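Local coordinates for naphthalene dioxygenase large subunit (PDB 2B1X), which is the large subunit of a Rieske non-haem iron dioxygenase, carrying an Fe2/S2 cluster in one domain and an iron ion in its catalytic domain, at residues A149-L154 with D172-L177; V285-P290 with P406-P411. All coordinates share one frame; numbering follows the deposited sequence.

Contact 1: A149-L154 with D172-L177; sequences ASYKGL and DLKFYL
Tyr151, the last residue of strand 147-151, reaches across to helix 174-181 and lays its ring against the aliphatic part of Lys174. CG of Lys174 stands over one face in a CH-pi contact, 4.1 Å from the centroid of the Tyr151 ring and 22° off the ring normal, displaced toward the hydroxyl end. The nearest approach is Lys174 CD to Tyr151 CE2, at 3.4 Å, and Lys174 CB lies 3.5 Å from Tyr151 OH, so three successive methylenes follow the phenol end of the ring. The opposite face is taken by Lys152 CG, 3.4 Å above the plane and also toward the rim, which places the ring between two lysine chains. On the same side of the plane as Lys174, but by the CD1/CE1 flank, Leu177 approaches obliquely, its CD1 4.2 Å from Tyr151 CD1. With CG anti to the backbone N (chi1 -175°), the tyrosine extends from its strand toward the helix. The Lys174 chain bends at chi3 and chi4, turning its ammonium back to the carbonyls of Glu167 and Gly171 while the methylenes stay on the ring. No hydrogen bond joins the two segments; Tyr151 OH is instead bonded to Asp178 OD1, which also forms a salt bridge with Lys152 NZ. That bond ties down the far end of the side chain, while the two lysines hold the ring's tilt. Leu166, Glu167 and Leu170 of helix 166-170 add to the packing around Tyr151. At the backbone of Tyr151 the chain reverses in a type I' turn to Leu154, closed by Leu154 N to Tyr151 O at 3.0 Å. The arrangement is a beta hairpin packed through an aromatic residue on a helix, here joining the Rieske part of the subunit to its catalytic part.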
# COMPACT_ATOMS: atom_id res chain seq x y z
N ALA A 149 13.84 18.74 28.06
CA ALA A 149 14.87 18.59 29.09
C ALA A 149 15.89 17.54 28.70
O ALA A 149 15.66 16.75 27.79
CB ALA A 149 14.26 18.24 30.48
N SER A 150 16.99 17.54 29.43
CA SER A 150 18.11 16.65 29.22
C SER A 150 18.46 15.91 30.52
O SER A 150 18.41 16.50 31.61
CB SER A 150 19.32 17.49 28.82
OG SER A 150 19.90 16.98 27.64
N TYR A 151 18.79 14.63 30.41
CA TYR A 151 19.48 13.97 31.50
C TYR A 151 20.73 13.29 30.96
O TYR A 151 20.66 12.40 30.12
CB TYR A 151 18.59 12.98 32.26
CG TYR A 151 19.31 12.40 33.46
CD1 TYR A 151 19.85 11.11 33.43
CD2 TYR A 151 19.49 13.16 34.62
CE1 TYR A 151 20.53 10.59 34.53
CE2 TYR A 151 20.15 12.65 35.72
CZ TYR A 151 20.66 11.37 35.68
OH TYR A 151 21.33 10.88 36.77
N LYS A 152 21.88 13.75 31.44
CA LYS A 152 23.18 13.21 31.03
C LYS A 152 23.35 12.99 29.52
O LYS A 152 23.76 11.90 29.09
CB LYS A 152 23.49 11.90 31.78
CG LYS A 152 23.41 12.00 33.31
CD LYS A 152 24.70 12.41 33.93
CE LYS A 152 24.50 12.99 35.33
NZ LYS A 152 24.71 12.00 36.40
N GLY A 153 23.05 14.02 28.72
CA GLY A 153 23.16 13.95 27.26
C GLY A 153 21.92 13.51 26.47
O GLY A 153 21.83 13.75 25.27
N LEU A 154 20.97 12.90 27.15
CA LEU A 154 19.73 12.41 26.57
C LEU A 154 18.65 13.51 26.56
O LEU A 154 18.15 13.94 27.62
CB LEU A 154 19.23 11.19 27.37
CG LEU A 154 19.65 9.75 27.01
CD1 LEU A 154 21.10 9.60 26.72
CD2 LEU A 154 19.22 8.77 28.12
N ASP A 172 14.09 7.06 40.47
CA ASP A 172 15.13 6.16 40.93
C ASP A 172 15.92 5.52 39.78
O ASP A 172 17.03 5.03 39.98
CB ASP A 172 14.52 5.06 41.80
CG ASP A 172 14.15 5.54 43.21
OD1 ASP A 172 14.63 6.60 43.65
OD2 ASP A 172 13.38 4.90 43.95
N LEU A 173 15.34 5.53 38.58
CA LEU A 173 16.04 5.06 37.40
C LEU A 173 17.35 5.80 37.14
O LEU A 173 18.29 5.22 36.59
CB LEU A 173 15.15 5.12 36.18
CG LEU A 173 15.15 4.03 35.11
CD1 LEU A 173 15.53 4.60 33.75
CD2 LEU A 173 15.91 2.73 35.43
N LYS A 174 17.43 7.07 37.56
CA LYS A 174 18.65 7.87 37.36
C LYS A 174 19.92 7.18 37.87
O LYS A 174 20.97 7.25 37.22
CB LYS A 174 18.50 9.28 37.96
CG LYS A 174 17.40 10.09 37.23
CD LYS A 174 17.48 11.61 37.51
CE LYS A 174 17.28 11.96 39.00
NZ LYS A 174 16.02 11.32 39.52
N PHE A 175 19.82 6.50 39.02
CA PHE A 175 20.92 5.72 39.61
C PHE A 175 21.55 4.72 38.62
O PHE A 175 22.77 4.57 38.57
CB PHE A 175 20.40 4.98 40.85
CG PHE A 175 21.42 4.10 41.54
CD1 PHE A 175 21.65 2.80 41.11
CD2 PHE A 175 22.12 4.57 42.64
CE1 PHE A 175 22.59 2.00 41.76
CE2 PHE A 175 23.04 3.77 43.30
CZ PHE A 175 23.29 2.48 42.85
N TYR A 176 20.71 4.09 37.82
CA TYR A 176 21.12 3.06 36.87
C TYR A 176 21.51 3.66 35.53
O TYR A 176 22.46 3.21 34.91
CB TYR A 176 19.99 2.03 36.69
CG TYR A 176 19.67 1.36 38.00
CD1 TYR A 176 18.55 1.74 38.75
CD2 TYR A 176 20.51 0.36 38.52
CE1 TYR A 176 18.27 1.14 40.00
CE2 TYR A 176 20.23 -0.24 39.74
CZ TYR A 176 19.11 0.14 40.48
OH TYR A 176 18.87 -0.46 41.73
N LEU A 177 20.79 4.68 35.08
CA LEU A 177 21.18 5.39 33.86
C LEU A 177 22.62 5.93 33.97
O LEU A 177 23.39 5.86 33.01
CB LEU A 177 20.23 6.54 33.57
CG LEU A 177 18.79 6.14 33.14
CD1 LEU A 177 17.96 7.43 33.00
CD2 LEU A 177 18.74 5.32 31.84

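Contact 2: V285-P290 with P406-P411; sequences VEIFRP and PNWTGP
Ile287 of helix 282-288 drives its side chain against the six-membered ring of Trp408 and carries the whole contact from the helix side. The two side chains cross at about a right angle. CD1 of Ile287 meets Trp408 CZ2 at 3.7 Å, obliquely to the ring, and CG1 lies 3.9 Å from Trp408 CH2. The indole is extended from its loop by a chi1 of -170°, which carries the benzene end to the isoleucine, while Trp408 NE1 is hydrogen-bonded to Tyr176 OH. Close by, Ile287 CD1 sits 4.0 Å from Gly410 N. Phe175 and Ile179 of helix 174-181 also touch Ile287, which is thus buried among largely apolar groups.

Toward solvent the packing thins to Thr409, an exposed residue; its side chain and that of Ile287 slide past each other in opposite directions, Thr409 OG1 3.8 Å from Ile287 CD1. Glu286, itself exposed, leads its carboxylate away from the loop and is gripped side-on by Arg289. NH2 of Arg289 lies 2.7 Å from Glu286 OE2, at its syn lone pair, and NE bonds to OE1; Arg289 NH1 has a second salt bridge to Glu264. This is plain helix-on-loop packing in the catalytic domain, with the loop that precedes strand 413-415, an outermost strand, within this chain, of the large antiparallel sheet, laid against helix 282-288.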
# COMPACT_ATOMS: atom_id res chain seq x y z
N VAL A 285 29.54 1.74 41.32
CA VAL A 285 30.76 1.07 40.87
C VAL A 285 30.72 -0.45 41.12
O VAL A 285 31.05 -1.25 40.22
CB VAL A 285 32.03 1.68 41.52
CG1 VAL A 285 33.27 0.83 41.22
CG2 VAL A 285 32.25 3.14 41.09
N GLU A 286 30.31 -0.84 42.34
CA GLU A 286 30.23 -2.26 42.67
C GLU A 286 29.10 -3.01 41.96
O GLU A 286 29.24 -4.20 41.66
CB GLU A 286 30.18 -2.46 44.21
CG GLU A 286 31.48 -2.10 44.93
CD GLU A 286 32.74 -2.61 44.23
OE1 GLU A 286 32.82 -3.84 43.94
OE2 GLU A 286 33.64 -1.78 43.96
N ILE A 287 27.99 -2.35 41.67
CA ILE A 287 26.96 -2.97 40.83
C ILE A 287 27.49 -3.19 39.40
O ILE A 287 27.25 -4.25 38.80
CB ILE A 287 25.63 -2.16 40.86
CG1 ILE A 287 24.92 -2.37 42.20
CG2 ILE A 287 24.75 -2.47 39.65
CD1 ILE A 287 23.79 -1.37 42.50
N PHE A 288 28.23 -2.21 38.87
CA PHE A 288 28.74 -2.33 37.50
C PHE A 288 29.89 -3.32 37.37
O PHE A 288 30.07 -3.94 36.31
CB PHE A 288 29.17 -0.97 36.94
CG PHE A 288 29.52 -0.99 35.47
CD1 PHE A 288 28.64 -1.55 34.53
CD2 PHE A 288 30.70 -0.42 35.02
CE1 PHE A 288 28.94 -1.55 33.15
CE2 PHE A 288 31.02 -0.42 33.64
CZ PHE A 288 30.13 -0.99 32.71
N ARG A 289 30.67 -3.48 38.43
CA ARG A 289 31.94 -4.21 38.34
C ARG A 289 31.87 -5.60 37.64
O ARG A 289 32.73 -5.90 36.79
CB ARG A 289 32.58 -4.34 39.71
CG ARG A 289 34.00 -4.88 39.67
CD ARG A 289 34.61 -5.14 41.06
NE ARG A 289 34.75 -3.89 41.81
CZ ARG A 289 35.79 -3.06 41.72
NH1 ARG A 289 36.79 -3.34 40.90
NH2 ARG A 289 35.82 -1.95 42.44
N PRO A 290 30.91 -6.45 38.01
CA PRO A 290 30.79 -7.78 37.42
C PRO A 290 29.75 -7.88 36.27
O PRO A 290 29.35 -8.96 35.91
CB PRO A 290 30.32 -8.62 38.60
CG PRO A 290 29.48 -7.67 39.42
CD PRO A 290 29.89 -6.25 39.06
N PRO A 406 16.67 -8.39 49.82
CA PRO A 406 16.95 -7.52 50.98
C PRO A 406 18.38 -6.95 50.97
O PRO A 406 18.65 -5.94 51.63
CB PRO A 406 16.79 -8.47 52.18
CG PRO A 406 17.16 -9.81 51.66
CD PRO A 406 16.65 -9.82 50.21
N ASN A 407 19.27 -7.61 50.23
CA ASN A 407 20.67 -7.23 50.12
C ASN A 407 21.03 -6.31 48.93
O ASN A 407 22.18 -5.92 48.77
CB ASN A 407 21.52 -8.50 50.11
CG ASN A 407 21.29 -9.38 51.35
OD1 ASN A 407 21.46 -8.92 52.49
ND2 ASN A 407 20.88 -10.63 51.13
N TRP A 408 20.05 -5.97 48.07
CA TRP A 408 20.36 -5.10 46.92
C TRP A 408 20.66 -3.68 47.38
O TRP A 408 19.90 -3.11 48.17
CB TRP A 408 19.26 -5.11 45.88
CG TRP A 408 19.66 -4.44 44.61
CD1 TRP A 408 19.13 -3.28 44.07
CD2 TRP A 408 20.66 -4.90 43.68
NE1 TRP A 408 19.76 -2.99 42.88
CE2 TRP A 408 20.70 -3.97 42.61
CE3 TRP A 408 21.53 -6.00 43.65
CZ2 TRP A 408 21.56 -4.11 41.52
CZ3 TRP A 408 22.39 -6.15 42.57
CH2 TRP A 408 22.40 -5.20 41.51
N THR A 409 21.77 -3.12 46.89
CA THR A 409 22.27 -1.80 47.33
C THR A 409 21.78 -0.63 46.48
O THR A 409 22.05 0.53 46.79
CB THR A 409 23.83 -1.77 47.40
OG1 THR A 409 24.40 -2.22 46.15
CG2 THR A 409 24.36 -2.75 48.43
N GLY A 410 21.07 -0.92 45.40
CA GLY A 410 20.50 0.14 44.59
C GLY A 410 19.04 0.39 44.94
O GLY A 410 18.43 -0.39 45.67
N PRO A 411 18.48 1.49 44.44
CA PRO A 411 17.07 1.81 44.66
C PRO A 411 16.13 0.98 43.74
O PRO A 411 16.61 0.26 42.84
CB PRO A 411 17.01 3.30 44.33
CG PRO A 411 18.05 3.47 43.26
CD PRO A 411 19.16 2.53 43.63

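In the fold
Helix 174-181 is shared: it supplies one side of contact 1 and also touches both segments of contact 2. Contact 1 uses its Lys174 and Leu177 and is the more buried, about 12 Å from the centre of the chain; contact 2, at about 23 Å, is only partly buried. Their centres are about 18 Å apart. Tyr176 connects them directly: its OH probably hydrogen-bonds Pro411 O, at 2.6 Å, while Phe175 packs on Pro411. Both are mainly apolar contacts to an aromatic ring, without hydrogen bonds across either pair of segments. Contact 1 lays methylenes over a ring face between two parts of the subunit, whereas contact 2 joins elements of the catalytic domain alone.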